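Local coordinates for protein glycosyltransferase (duf1792) (Streptococcus sanguinis, PDB 5V4A) that is the UDP-binding GT-D-type glycosyltransferase domain of a longer protein, probably serving the accessory SecA2/SecY2 system that exports a serine-rich repeat cell wall protein, at residues S7-I11 and N12-D16; G129-A132 and K133-Q136. All blocks are in the same frame, centred on the assembly; numbering follows the deposited sequence.

Interaction 1: S7-I11 and N12-D16; sequences SVLSI and NQSLD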
loop_
_atom_site.group_PDB
_atom_site.type_symbol
_atom_site.label_atom_id
_atom_site.label_comp_id
_atom_site.label_asym_id
_atom_site.label_seq_id
_atom_site.Cartn_x
_atom_site.Cartn_y
_atom_site.Cartn_z
ATOM N N SER A 7 -19.549 -10.312 10.968
ATOM C CA SER A 7 -18.574 -10.465 9.897
ATOM C C SER A 7 -17.667 -9.244 9.891
ATOM O O SER A 7 -18.131 -8.129 9.632
ATOM C CB SER A 7 -19.265 -10.631 8.545
ATOM O OG SER A 7 -20.238 -11.655 8.604
ATOM N N VAL A 8 -16.381 -9.452 10.163
ATOM C CA VAL A 8 -15.411 -8.363 10.225
ATOM C C VAL A 8 -14.379 -8.567 9.122
ATOM O O VAL A 8 -13.840 -9.670 8.968
ATOM C CB VAL A 8 -14.718 -8.292 11.599
ATOM C CG1 VAL A 8 -13.838 -7.071 11.665
ATOM C CG2 VAL A 8 -15.752 -8.324 12.736
ATOM N N LEU A 9 -14.111 -7.512 8.353
ATOM C CA LEU A 9 -13.073 -7.579 7.331
ATOM C C LEU A 9 -11.685 -7.681 7.957
ATOM O O LEU A 9 -11.454 -7.255 9.086
ATOM C CB LEU A 9 -13.105 -6.343 6.441
ATOM C CG LEU A 9 -14.357 -6.068 5.620
ATOM C CD1 LEU A 9 -14.083 -4.879 4.725
ATOM C CD2 LEU A 9 -14.683 -7.288 4.813
ATOM N N SER A 10 -10.749 -8.233 7.190
ATOM C CA SER A 10 -9.340 -8.178 7.550
ATOM C C SER A 10 -8.815 -6.747 7.422
ATOM O O SER A 10 -9.471 -5.859 6.871
ATOM C CB SER A 10 -8.525 -9.117 6.663
ATOM O OG SER A 10 -8.587 -8.712 5.296
ATOM N N ILE A 11 -7.596 -6.530 7.931
ATOM C CA ILE A 11 -6.908 -5.260 7.703
ATOM C C ILE A 11 -6.712 -5.005 6.208
ATOM O O ILE A 11 -6.857 -3.871 5.729
ATOM C CB ILE A 11 -5.563 -5.246 8.448
ATOM C CG1 ILE A 11 -5.796 -5.141 9.960
ATOM C CG2 ILE A 11 -4.705 -4.107 7.945
ATOM C CD1 ILE A 11 -4.538 -5.325 10.764
ATOM N N ASN A 12 -6.328 -6.034 5.458
ATOM C CA ASN A 12 -6.131 -5.845 4.024
ATOM C C ASN A 12 -7.429 -5.400 3.363
ATOM O O ASN A 12 -7.456 -4.431 2.599
ATOM C CB ASN A 12 -5.634 -7.146 3.386
ATOM C CG ASN A 12 -4.156 -7.130 3.078
ATOM O OD1 ASN A 12 -3.554 -6.078 2.868
ATOM N ND2 ASN A 12 -3.560 -8.308 3.067
ATOM N N GLN A 13 -8.531 -6.065 3.692
ATOM C CA GLN A 13 -9.801 -5.730 3.059
ATOM C C GLN A 13 -10.316 -4.364 3.502
ATOM O O GLN A 13 -10.917 -3.633 2.699
ATOM C CB GLN A 13 -10.824 -6.822 3.356
ATOM C CG GLN A 13 -10.585 -8.110 2.597
ATOM C CD GLN A 13 -11.419 -9.261 3.115
ATOM O OE1 GLN A 13 -11.672 -9.372 4.308
ATOM N NE2 GLN A 13 -11.869 -10.117 2.208
ATOM N N SER A 14 -10.092 -3.996 4.769
ATOM C CA SER A 14 -10.566 -2.701 5.266
ATOM C C SER A 14 -9.802 -1.554 4.617
ATOM O O SER A 14 -10.399 -0.569 4.172
ATOM C CB SER A 14 -10.435 -2.625 6.793
ATOM O OG SER A 14 -11.114 -3.687 7.418
ATOM N N LEU A 15 -8.464 -1.650 4.588
ATOM C CA LEU A 15 -7.664 -0.607 3.953
ATOM C C LEU A 15 -8.022 -0.467 2.472
ATOM O O LEU A 15 -8.197 0.653 1.976
ATOM C CB LEU A 15 -6.164 -0.901 4.138
ATOM C CG LEU A 15 -5.658 -0.760 5.589
ATOM C CD1 LEU A 15 -4.193 -1.145 5.644
ATOM C CD2 LEU A 15 -5.875 0.659 6.093
ATOM N N ASP A 16 -8.191 -1.588 1.767
ATOM C CA ASP A 16 -8.582 -1.521 0.356
ATOM C C ASP A 16 -9.937 -0.839 0.173
ATOM O O ASP A 16 -10.171 -0.179 -0.850
ATOM C CB ASP A 16 -8.643 -2.921 -0.258
ATOM C CG ASP A 16 -7.266 -3.518 -0.543
ATOM O OD1 ASP A 16 -6.233 -2.836 -0.357
ATOM O OD2 ASP A 16 -7.250 -4.713 -0.861
#
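Ser10 and Gln13 hold each other at the start of helix 11-21 by two reciprocal hydrogen bonds. Gln13 N donates to Ser10 OG over 3.1 Å. In return Ser10 N donates to Gln13 OE1 at 3.2 Å, nearly straight and in the carbonyl plane, on a lone pair of the amide oxygen. The chi1 of Ser10 (63°) sets OG between its own N and carbonyl carbon, which turns the hydroxyl toward the first turn. The Gln13 chain is extended past CG, which places OE1 beside Ser10 N.

Ser10 O takes two more hydrogen bonds, both from Ser14. The backbone Ser14 N donates to Ser10 O at 2.9 Å, the usual helical bond. The hydroxyl Ser14 OG donates to Ser10 O at 2.8 Å, from above the carbonyl plane. The two donors come from opposite faces of that plane. Ser14 OG also bonds to the backbone of Ser111, so this buried hydroxyl is gripped from two directions. Next along the helix, Leu15 N donates to Ile11 O.

Aliphatic side chains pack round the cap. Leu9 crosses Gln13 at about a right angle, with Leu9 CD2 lying 3.7 Å from Gln13 OE1. Leu9 CB rests 3.5 Å from Ser14 OG. Ile11 and Leu15 form an apolar pair, side by side and pointing the same way, with Ile11 CG2 and Leu15 CD1 3.8 Å apart. Ile11 and Leu15 also pack on helix 127-138.

The extended incoming chain shares backbone hydrogen bonds with Tyr109 at Ser7 and Leu9. The Ser10 and Gln13 pair is a capping box, with Ser10 as N-cap. It starts the helix that leads into strand 24-27 of the three-stranded parallel sheet.

Interaction 2: G129-A132 and K133-Q136; sequences GYFA and KLKQ
Helix 127-138 of the GT-D fold provides this contact, two successive turns of one alpha-helix. Four i to i+4 backbone hydrogen bonds join them. Lys133 N donates to Gly129 O at 3.0 Å, and Leu134 N to Tyr130 O at 3.0 Å. Lys135 N reaches Phe131 O at 2.9 Å. Gln136 N to Ala132 O is longer, 3.1 Å, and more bent, with an N-H...O angle of 144°.

Side chains of the second turn lean back over the carbonyls of the first. Lys135 CG sits 3.2 Å from Phe131 O. Leu134 CD1 lies 3.5 Å from Tyr130 O and meets Phe131 CD1 at 4.1 Å. Those two side chains cross obliquely, and this is the apolar contact between the two turns. Lys133 lays its CG beside Gly129 O, 3.6 Å away. Its chain then bends at chi3 (-91°), carrying the ammonium to Asn12 and Asp16. Lys135 stays extended beyond CG and hydrogen-bonds through NZ to Tyr228 OH.

The helix thus has several neighbours. Tyr130, Lys133 and Leu134 pack against helix 11-21. Phe131 reaches helix 224-233, where its ring meets Tyr228 edge-to-face and also touches Phe231. Ala132 packs on Leu19 of the second subunit, and Lys133 on Gly129 of that subunit, so part of the helix belongs to the dimer interface. Further along, the chain passes from this helix into strand 142-148, the middle strand of the five-stranded parallel sheet.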
loop_
_atom_site.group_PDB
_atom_site.type_symbol
_atom_site.label_atom_id
_atom_site.label_comp_id
_atom_site.label_asym_id
_atom_site.label_seq_id
_atom_site.Cartn_x
_atom_site.Cartn_y
_atom_site.Cartn_z
ATOM N N GLY A 129 3.370 -3.840 4.636
ATOM C CA GLY A 129 2.406 -3.510 3.605
ATOM C C GLY A 129 1.216 -2.790 4.187
ATOM O O GLY A 129 0.628 -1.929 3.525
ATOM N N TYR A 130 0.846 -3.117 5.431
ATOM C CA TYR A 130 -0.272 -2.417 6.055
ATOM C C TYR A 130 0.058 -0.939 6.234
ATOM O O TYR A 130 -0.766 -0.066 5.929
ATOM C CB TYR A 130 -0.650 -3.069 7.395
ATOM C CG TYR A 130 -1.092 -4.524 7.303
ATOM C CD1 TYR A 130 -1.587 -5.047 6.116
ATOM C CD2 TYR A 130 -1.032 -5.370 8.413
ATOM C CE1 TYR A 130 -1.988 -6.362 6.027
ATOM C CE2 TYR A 130 -1.450 -6.696 8.334
ATOM C CZ TYR A 130 -1.918 -7.188 7.120
ATOM O OH TYR A 130 -2.337 -8.498 6.998
ATOM N N PHE A 131 1.259 -0.634 6.747
ATOM C CA PHE A 131 1.651 0.766 6.891
ATOM C C PHE A 131 1.807 1.451 5.532
ATOM O O PHE A 131 1.563 2.658 5.421
ATOM C CB PHE A 131 2.950 0.899 7.704
ATOM C CG PHE A 131 2.785 0.601 9.175
ATOM C CD1 PHE A 131 2.013 1.425 9.981
ATOM C CD2 PHE A 131 3.422 -0.494 9.757
ATOM C CE1 PHE A 131 1.864 1.159 11.344
ATOM C CE2 PHE A 131 3.275 -0.768 11.116
ATOM C CZ PHE A 131 2.485 0.066 11.909
ATOM N N ALA A 132 2.214 0.717 4.488
ATOM C CA ALA A 132 2.298 1.341 3.171
ATOM C C ALA A 132 0.925 1.795 2.685
ATOM O O ALA A 132 0.780 2.905 2.161
ATOM C CB ALA A 132 2.925 0.386 2.148
ATOM N N LYS A 133 -0.093 0.952 2.843
ATOM C CA LYS A 133 -1.429 1.336 2.372
ATOM C C LYS A 133 -2.023 2.447 3.228
ATOM O O LYS A 133 -2.723 3.335 2.715
ATOM C CB LYS A 133 -2.340 0.113 2.355
ATOM C CG LYS A 133 -1.987 -0.881 1.245
ATOM C CD LYS A 133 -3.149 -1.791 0.903
ATOM C CE LYS A 133 -3.131 -3.052 1.699
ATOM N NZ LYS A 133 -4.108 -4.045 1.211
ATOM N N LEU A 134 -1.743 2.423 4.532
ATOM C CA LEU A 134 -2.164 3.522 5.391
ATOM C C LEU A 134 -1.536 4.829 4.937
ATOM O O LEU A 134 -2.230 5.840 4.794
ATOM C CB LEU A 134 -1.784 3.234 6.845
ATOM C CG LEU A 134 -2.689 2.322 7.669
ATOM C CD1 LEU A 134 -1.910 1.659 8.805
ATOM C CD2 LEU A 134 -3.885 3.111 8.243
ATOM N N LYS A 135 -0.218 4.817 4.672
ATOM C CA LYS A 135 0.447 6.049 4.258
ATOM C C LYS A 135 -0.140 6.590 2.966
ATOM O O LYS A 135 -0.213 7.808 2.793
ATOM C CB LYS A 135 1.962 5.858 4.090
ATOM C CG LYS A 135 2.728 5.607 5.398
ATOM C CD LYS A 135 4.197 5.585 5.137
ATOM C CE LYS A 135 4.979 5.416 6.412
ATOM N NZ LYS A 135 6.352 4.994 6.037
ATOM N N GLN A 136 -0.598 5.710 2.076
ATOM C CA GLN A 136 -1.174 6.148 0.811
ATOM C C GLN A 136 -2.484 6.906 1.014
ATOM O O GLN A 136 -2.886 7.679 0.140
ATOM C CB GLN A 136 -1.397 4.935 -0.099
ATOM C CG GLN A 136 -1.666 5.274 -1.571
ATOM C CD GLN A 136 -0.473 5.895 -2.272
ATOM O OE1 GLN A 136 0.672 5.692 -1.878
ATOM N NE2 GLN A 136 -0.741 6.670 -3.312
#

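From the N terminus, interaction 1 comes first and starts helix 11-21. Interaction 2 follows more than a hundred residues later, within helix 127-138. The two are in series: neither nests in nor crosses the other, and each is local, so neither closes a long loop. They meet in space instead. Lys133 NZ of interaction 2 forms a salt bridge with Asp16 OD1 and a probable hydrogen bond with Asn12 OD1. Leu15 CD1 also packs on Tyr130 O. The helix leading into the three-stranded sheet is thereby joined to the helix leading into the five-stranded sheet. Both contacts also touch the second subunit.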